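Local coordinates for protein cytosolic phospholipase A2 delta (Homo sapiens, PDB 5IZ5) that hydrolyses glycerophospholipids at the sn-2 position in a calcium-dependent manner, preferring linoleic acid there, and releases a free fatty acid and a lysophospholipid, at residues Y375-S381 against R458-P464; R301-V305 against L355-T359; K186-E190 against Q201-L205. The protein carries 3 engineered substitutions. All blocks are in the same frame, centred on the assembly; numbering follows the deposited sequence.

Contact 1: Y375-S381 against R458-P464; sequences YGDPEWS and RGQNPLP
Asn-461 and Gln-460 fasten the type I turn Asp-377 to Trp-380, which follows helix 367-375 of the catalytic domain, to the loop entering strand 463-471. The turn is itself braced by an Asx turn, Asp-377 OD1 accepting from Glu-379 N. Its second carbonyl, Pro-378 O, takes Gln-460 NE2 at 2.9 Å and a weak bond from Asn-461 ND2; the two amide nitrogens also bind Ala-454 O and Ala-455 O respectively. Asparagine suits its place because one short amide offers both a donor and an acceptor: OD1 receives Ser-381 N in the carbonyl plane at 3.0 Å and Ser-381 OG, 46° above that plane, at 2.7 Å. The amide plane runs nearly parallel to the Trp-380 indole, 6° apart, with OD1 over one face of the ring, toward its rim. Tyr-375, its CG anti to the carbonyl carbon (chi1 -80°), extends its ring toward the strand. There Pro-464 CG makes a CH-pi contact 3.7 Å from the ring centroid, while Trp-380 NE1 stands over the centre of the opposite face. OH donates to Pro-462 O at 2.5 Å, very short, from the ring edge. A phenylalanine here would probably keep the ring sandwiched but leave Pro-462 O without the hydroxyl that binds it. Glu-379 OE2 and Arg-458 NH2 form a salt bridge where Arg-458 is exposed, though its modelled length is too short to be trusted in detail. The turn is thus held by directional bonds to Asn-461 and Gln-460 as well as by ring packing.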
# COMPACT_ATOMS: atom_id res chain seq x y z
N TYR B 375 -8.01 -12.39 15.44
CA TYR B 375 -6.57 -12.59 15.55
C TYR B 375 -5.91 -11.87 16.75
O TYR B 375 -4.73 -12.06 17.01
CB TYR B 375 -5.87 -12.25 14.24
CG TYR B 375 -5.97 -13.36 13.21
CD1 TYR B 375 -4.96 -14.29 13.06
CD2 TYR B 375 -7.10 -13.49 12.41
CE1 TYR B 375 -5.05 -15.30 12.13
CE2 TYR B 375 -7.20 -14.50 11.47
CZ TYR B 375 -6.18 -15.41 11.33
OH TYR B 375 -6.28 -16.41 10.41
N GLY B 376 -6.68 -11.07 17.48
CA GLY B 376 -6.28 -10.61 18.80
C GLY B 376 -6.20 -11.72 19.84
O GLY B 376 -5.47 -11.60 20.82
N ASP B 377 -6.97 -12.79 19.63
CA ASP B 377 -6.89 -14.01 20.44
C ASP B 377 -6.03 -15.04 19.70
O ASP B 377 -6.44 -15.54 18.66
CB ASP B 377 -8.30 -14.57 20.69
CG ASP B 377 -8.30 -15.92 21.41
OD1 ASP B 377 -7.23 -16.41 21.83
OD2 ASP B 377 -9.38 -16.51 21.54
N PRO B 378 -4.84 -15.38 20.25
CA PRO B 378 -3.93 -16.33 19.58
C PRO B 378 -4.51 -17.75 19.37
O PRO B 378 -3.94 -18.53 18.61
CB PRO B 378 -2.73 -16.42 20.53
CG PRO B 378 -2.84 -15.26 21.45
CD PRO B 378 -4.29 -14.91 21.54
N GLU B 379 -5.62 -18.05 20.04
CA GLU B 379 -6.24 -19.37 19.96
C GLU B 379 -7.62 -19.35 19.33
O GLU B 379 -8.37 -20.32 19.47
CB GLU B 379 -6.34 -19.93 21.39
CG GLU B 379 -5.54 -21.19 21.62
CD GLU B 379 -4.12 -21.09 21.13
OE1 GLU B 379 -3.37 -20.21 21.59
OE2 GLU B 379 -3.75 -21.91 20.29
N TRP B 380 -7.96 -18.29 18.60
CA TRP B 380 -9.36 -18.06 18.20
C TRP B 380 -10.03 -19.22 17.46
O TRP B 380 -11.16 -19.54 17.78
CB TRP B 380 -9.51 -16.74 17.42
CG TRP B 380 -8.95 -16.75 16.02
CD1 TRP B 380 -7.73 -16.32 15.62
CD2 TRP B 380 -9.62 -17.18 14.83
NE1 TRP B 380 -7.58 -16.46 14.27
CE2 TRP B 380 -8.73 -16.99 13.75
CE3 TRP B 380 -10.88 -17.72 14.57
CZ2 TRP B 380 -9.06 -17.32 12.43
CZ3 TRP B 380 -11.21 -18.05 13.26
CH2 TRP B 380 -10.30 -17.85 12.21
N SER B 381 -9.36 -19.85 16.50
CA SER B 381 -9.99 -20.93 15.74
C SER B 381 -10.10 -22.23 16.55
O SER B 381 -10.84 -23.12 16.18
CB SER B 381 -9.27 -21.21 14.41
OG SER B 381 -8.05 -21.91 14.61
N ARG B 458 2.15 -21.80 16.43
CA ARG B 458 2.01 -23.26 16.35
C ARG B 458 1.23 -23.73 15.12
O ARG B 458 0.81 -24.88 15.04
CB ARG B 458 1.35 -23.78 17.63
CG ARG B 458 2.28 -23.77 18.83
CD ARG B 458 1.56 -24.11 20.11
NE ARG B 458 0.62 -23.05 20.41
CZ ARG B 458 -0.70 -23.11 20.25
NH1 ARG B 458 -1.30 -24.21 19.80
NH2 ARG B 458 -1.43 -22.05 20.56
N GLY B 459 1.07 -22.83 14.14
CA GLY B 459 0.24 -23.10 12.97
C GLY B 459 -1.21 -23.34 13.34
O GLY B 459 -1.91 -24.05 12.62
N GLN B 460 -1.66 -22.74 14.44
CA GLN B 460 -2.97 -23.04 15.00
C GLN B 460 -4.12 -22.21 14.41
O GLN B 460 -5.28 -22.42 14.76
CB GLN B 460 -2.95 -22.88 16.53
CG GLN B 460 -2.93 -21.44 17.05
CD GLN B 460 -1.54 -20.84 17.15
OE1 GLN B 460 -0.62 -21.24 16.44
NE2 GLN B 460 -1.40 -19.85 18.01
N ASN B 461 -3.79 -21.26 13.54
CA ASN B 461 -4.78 -20.50 12.79
C ASN B 461 -4.27 -20.31 11.37
O ASN B 461 -3.08 -20.48 11.12
CB ASN B 461 -5.04 -19.13 13.43
CG ASN B 461 -5.66 -19.22 14.82
OD1 ASN B 461 -6.83 -19.54 14.97
ND2 ASN B 461 -4.87 -18.89 15.84
N PRO B 462 -5.17 -19.97 10.42
CA PRO B 462 -4.69 -19.62 9.07
C PRO B 462 -3.91 -18.30 9.07
O PRO B 462 -4.08 -17.49 9.98
CB PRO B 462 -5.98 -19.47 8.25
CG PRO B 462 -7.08 -20.01 9.11
CD PRO B 462 -6.63 -19.87 10.53
N LEU B 463 -3.07 -18.09 8.06
CA LEU B 463 -2.37 -16.81 7.90
C LEU B 463 -3.36 -15.76 7.38
O LEU B 463 -3.94 -15.94 6.31
CB LEU B 463 -1.21 -16.94 6.91
CG LEU B 463 -0.43 -15.64 6.64
CD1 LEU B 463 0.46 -15.29 7.82
CD2 LEU B 463 0.41 -15.75 5.39
N PRO B 464 -3.55 -14.65 8.12
CA PRO B 464 -4.46 -13.60 7.69
C PRO B 464 -3.79 -12.60 6.75
O PRO B 464 -2.67 -12.15 7.00
CB PRO B 464 -4.84 -12.92 9.00
CG PRO B 464 -3.64 -13.07 9.85
CD PRO B 464 -2.94 -14.34 9.43

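Contact 2: R301-V305 against L355-T359; sequences RKQVV and LDCVT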
# COMPACT_ATOMS: atom_id res chain seq x y z
N ARG B 301 1.57 -25.10 9.72
CA ARG B 301 0.15 -25.15 9.42
C ARG B 301 -0.25 -26.44 8.70
O ARG B 301 -1.31 -27.00 8.98
CB ARG B 301 -0.28 -23.93 8.57
CG ARG B 301 -1.77 -23.82 8.30
CD ARG B 301 -2.58 -23.72 9.59
NE ARG B 301 -4.01 -23.58 9.33
CZ ARG B 301 -4.94 -23.56 10.28
NH1 ARG B 301 -4.60 -23.66 11.57
NH2 ARG B 301 -6.21 -23.43 9.95
N LYS B 302 0.59 -26.91 7.79
CA LYS B 302 0.27 -28.10 7.00
C LYS B 302 0.15 -29.39 7.81
O LYS B 302 -0.54 -30.32 7.38
CB LYS B 302 1.27 -28.28 5.86
CG LYS B 302 0.97 -27.34 4.70
CD LYS B 302 2.03 -27.40 3.62
CE LYS B 302 1.76 -26.34 2.57
NZ LYS B 302 2.76 -26.39 1.47
N GLN B 303 0.81 -29.45 8.96
CA GLN B 303 0.60 -30.55 9.90
C GLN B 303 -0.82 -30.53 10.44
O GLN B 303 -1.48 -31.57 10.51
CB GLN B 303 1.58 -30.49 11.07
CG GLN B 303 2.95 -31.07 10.74
CD GLN B 303 2.92 -32.60 10.74
OE1 GLN B 303 2.96 -33.23 11.80
NE2 GLN B 303 2.81 -33.20 9.56
N VAL B 304 -1.28 -29.34 10.83
CA VAL B 304 -2.64 -29.18 11.36
C VAL B 304 -3.67 -29.48 10.27
O VAL B 304 -4.70 -30.09 10.53
CB VAL B 304 -2.88 -27.77 11.96
CG1 VAL B 304 -4.32 -27.61 12.43
CG2 VAL B 304 -1.93 -27.52 13.13
N VAL B 305 -3.37 -29.05 9.05
CA VAL B 305 -4.26 -29.29 7.91
C VAL B 305 -4.32 -30.77 7.53
O VAL B 305 -5.40 -31.31 7.28
CB VAL B 305 -3.83 -28.46 6.68
CG1 VAL B 305 -4.65 -28.83 5.45
CG2 VAL B 305 -3.97 -26.96 6.96
N LEU B 355 -12.34 -25.56 9.30
CA LEU B 355 -11.52 -24.37 9.53
C LEU B 355 -10.04 -24.76 9.67
O LEU B 355 -9.16 -24.05 9.17
CB LEU B 355 -12.01 -23.61 10.77
CG LEU B 355 -11.43 -22.21 11.03
CD1 LEU B 355 -11.51 -21.31 9.81
CD2 LEU B 355 -12.16 -21.57 12.21
N ASP B 356 -9.79 -25.90 10.33
CA ASP B 356 -8.42 -26.42 10.48
C ASP B 356 -7.79 -26.88 9.16
O ASP B 356 -6.58 -27.12 9.12
CB ASP B 356 -8.39 -27.59 11.49
CG ASP B 356 -8.65 -27.15 12.92
OD1 ASP B 356 -8.46 -25.96 13.25
OD2 ASP B 356 -9.03 -28.00 13.74
N CYS B 357 -8.58 -27.02 8.11
CA CYS B 357 -8.06 -27.32 6.78
C CYS B 357 -7.64 -26.07 5.98
O CYS B 357 -7.10 -26.20 4.89
CB CYS B 357 -9.09 -28.11 5.97
SG CYS B 357 -9.66 -29.64 6.74
N VAL B 358 -7.86 -24.88 6.53
CA VAL B 358 -7.60 -23.63 5.81
C VAL B 358 -6.20 -23.09 6.11
O VAL B 358 -5.83 -22.93 7.27
CB VAL B 358 -8.64 -22.55 6.17
CG1 VAL B 358 -8.35 -21.24 5.43
CG2 VAL B 358 -10.04 -23.04 5.86
N THR B 359 -5.44 -22.81 5.06
CA THR B 359 -4.09 -22.25 5.21
C THR B 359 -4.09 -20.72 5.20
O THR B 359 -3.46 -20.09 6.06
CB THR B 359 -3.14 -22.78 4.11
OG1 THR B 359 -2.96 -24.19 4.30
CG2 THR B 359 -1.78 -22.10 4.17
O HOH W 1 -7.24 -23.63 12.39
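Val-305 CA comes within 4.4 Å of Cys-357 CA where helix 292-313 lies against the short 3-10 segment 355-357 and the residues leading to strand 360-363. That run is the closing part of a beta-alpha-beta crossover, strand 327-331 to helix 335-351 to strand 360-363, in the mixed sheet of the catalytic domain. Arg-301 reaches from the helix to the loop. Its CG is anti to the backbone N (chi1 -175°), and after a bend at chi2 the extended remainder delivers the guanidinium to the loop. NE and NH2 together grip one atom, Val-358 O, side-on; each bond is 2.8 Å, and the oxygen lies in the guanidinium plane. Arginine suits the site because two neighbouring N-H groups can hold a single buried carbonyl and fix the rotation of the planar group. Asp-356 O sits over one guanidinium face. Asp-356 OD1 does not reach the cation directly: a water accepts from Arg-301 NH2 at 2.7 Å and donates to OD1 at 2.8 Å, and Gln-382 NE2 also binds that oxygen. The nearby positive charge probably stabilises the carboxylate. Val-305 packs against the 3-10 segment, where a compact branched side chain fits against backbone carbonyls. Its CA-H points at Asp-356 O, and of its methyls CG2 rests 3.4 Å from Asp-356 O and CG1 3.6 Å from Cys-357 O.

Contact 3: K186-E190 against Q201-L205; sequences KLELE and QTSFL
Leu-189 and Ser-203 form the hydrogen-bonded pair at the heart of an antiparallel beta hairpin, strands 188-193 and 200-204, in what is probably a second C2 domain, between the N-terminal C2 domain and the catalytic domain; the strand directions differ by 163°. Each residue of the pair serves the other: Leu-189 N donates to Ser-203 O at 2.7 Å, and Ser-203 N returns a bond to Leu-189 O at 3.0 Å. Just beyond the strands, Leu-205 N donates to Leu-187 O at 3.0 Å, nearly in line with the C=O. The same carbonyls also receive CA-H groups: Phe-204 CA approaches Leu-187 O, Glu-188 CA approaches Ser-203 O and Thr-202 CA approaches Leu-189 O. Glu-188 and Glu-190, in non-hydrogen-bonded pairs with Phe-204 and Thr-202, turn their backbone bonds the other way, to Arg-228 and Arg-226 of strand 221-228. Strand 188-193 is thus paired on both edges, with 200-204 and with 221-228. The polar end of Gln-201 finds its partner off the hairpin, NE2 donating to Arg-212 O, whereas Glu-190 has a long, weak ion pair with Arg-228. On the more exposed face, the aliphatic part of Glu-188 covers Phe-204, CG making a CH-pi contact 4.1 Å from the ring centroid, and its carboxylate is stacked 12° from the ring plane. On the other, buried face a leucine suits its place: Leu-189 meets Phe-211, Leu-227 and Leu-172. At the hairpin's open end Leu-187 and Leu-205 lie side by side, Leu-187 CB 3.6 Å from Leu-205 CD1.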
# COMPACT_ATOMS: atom_id res chain seq x y z
N LYS B 186 22.27 32.08 19.23
CA LYS B 186 23.70 32.00 19.00
C LYS B 186 23.99 31.86 17.50
O LYS B 186 23.26 32.41 16.65
CB LYS B 186 24.31 30.85 19.84
CG LYS B 186 25.74 31.10 20.35
CD LYS B 186 26.47 29.82 20.77
CE LYS B 186 27.98 29.95 20.57
NZ LYS B 186 28.72 28.74 21.02
N LEU B 187 25.09 31.20 17.19
CA LEU B 187 25.41 30.76 15.84
C LEU B 187 24.58 29.56 15.41
O LEU B 187 24.32 28.65 16.20
CB LEU B 187 26.88 30.35 15.78
CG LEU B 187 28.01 31.34 15.48
CD1 LEU B 187 27.50 32.77 15.43
CD2 LEU B 187 29.21 31.17 16.41
N GLU B 188 24.19 29.57 14.14
CA GLU B 188 23.55 28.42 13.52
C GLU B 188 24.50 27.77 12.51
O GLU B 188 24.94 28.42 11.56
CB GLU B 188 22.25 28.86 12.83
CG GLU B 188 21.16 27.81 12.86
CD GLU B 188 19.90 28.23 12.12
OE1 GLU B 188 19.88 29.35 11.55
OE2 GLU B 188 18.94 27.44 12.10
N LEU B 189 24.82 26.50 12.73
CA LEU B 189 25.62 25.71 11.79
C LEU B 189 24.72 25.14 10.70
O LEU B 189 23.72 24.49 10.99
CB LEU B 189 26.30 24.55 12.52
CG LEU B 189 27.06 23.53 11.66
CD1 LEU B 189 28.27 24.15 10.97
CD2 LEU B 189 27.49 22.34 12.50
N GLU B 190 25.08 25.38 9.44
CA GLU B 190 24.35 24.80 8.30
C GLU B 190 25.25 23.84 7.53
O GLU B 190 26.29 24.25 7.01
CB GLU B 190 23.84 25.89 7.36
CG GLU B 190 23.30 25.36 6.04
CD GLU B 190 22.73 26.43 5.13
OE1 GLU B 190 21.57 26.84 5.34
OE2 GLU B 190 23.44 26.86 4.20
N GLN B 201 21.05 20.11 6.87
CA GLN B 201 20.79 20.03 8.30
C GLN B 201 21.35 21.27 8.98
O GLN B 201 22.50 21.66 8.74
CB GLN B 201 21.41 18.76 8.89
CG GLN B 201 20.75 17.48 8.38
CD GLN B 201 21.32 16.23 9.03
OE1 GLN B 201 21.17 16.02 10.23
NE2 GLN B 201 21.95 15.38 8.23
N THR B 202 20.52 21.89 9.81
CA THR B 202 20.90 23.10 10.53
C THR B 202 20.74 22.90 12.01
O THR B 202 19.97 22.04 12.46
CB THR B 202 20.04 24.30 10.13
OG1 THR B 202 18.70 24.10 10.59
CG2 THR B 202 20.05 24.50 8.63
N SER B 203 21.46 23.70 12.78
CA SER B 203 21.39 23.63 14.22
C SER B 203 22.15 24.76 14.89
O SER B 203 23.18 25.21 14.39
CB SER B 203 21.99 22.32 14.70
OG SER B 203 22.32 22.43 16.07
N PHE B 204 21.63 25.20 16.03
CA PHE B 204 22.34 26.15 16.87
C PHE B 204 23.47 25.44 17.60
O PHE B 204 23.42 24.23 17.82
CB PHE B 204 21.39 26.83 17.85
CG PHE B 204 20.39 27.72 17.19
CD1 PHE B 204 19.04 27.37 17.12
CD2 PHE B 204 20.79 28.92 16.61
CE1 PHE B 204 18.12 28.20 16.50
CE2 PHE B 204 19.88 29.75 15.98
CZ PHE B 204 18.54 29.39 15.93
N LEU B 205 24.51 26.19 17.96
CA LEU B 205 25.63 25.60 18.69
C LEU B 205 25.19 25.24 20.10
O LEU B 205 24.45 26.00 20.73
CB LEU B 205 26.82 26.56 18.71
CG LEU B 205 27.45 26.89 17.35
CD1 LEU B 205 28.68 27.75 17.56
CD2 LEU B 205 27.80 25.63 16.58

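Contacts 1 and 2 are neighbours in the catalytic domain, their centres 11 Å apart, and they meet directly: Arg-301 NH1 lies 2.9 Å from Gly-459 O and Leu-463 N lies 2.9 Å from Thr-359 O, both probable hydrogen bonds. Arg-301 therefore ties together two loops that feed adjacent parallel strands, 360-363 and 463-471. The nucleophile Ser-365 sits between strand 360-363 and helix 367-375; segment 355-359 leads into that strand, and segment 375-381 begins at the end of that helix, although neither contact lies at the active site. Contact 3 lies in what is probably a second C2 domain; its centre is about 52 Å from that of contact 1 and about 60 Å from that of contact 2.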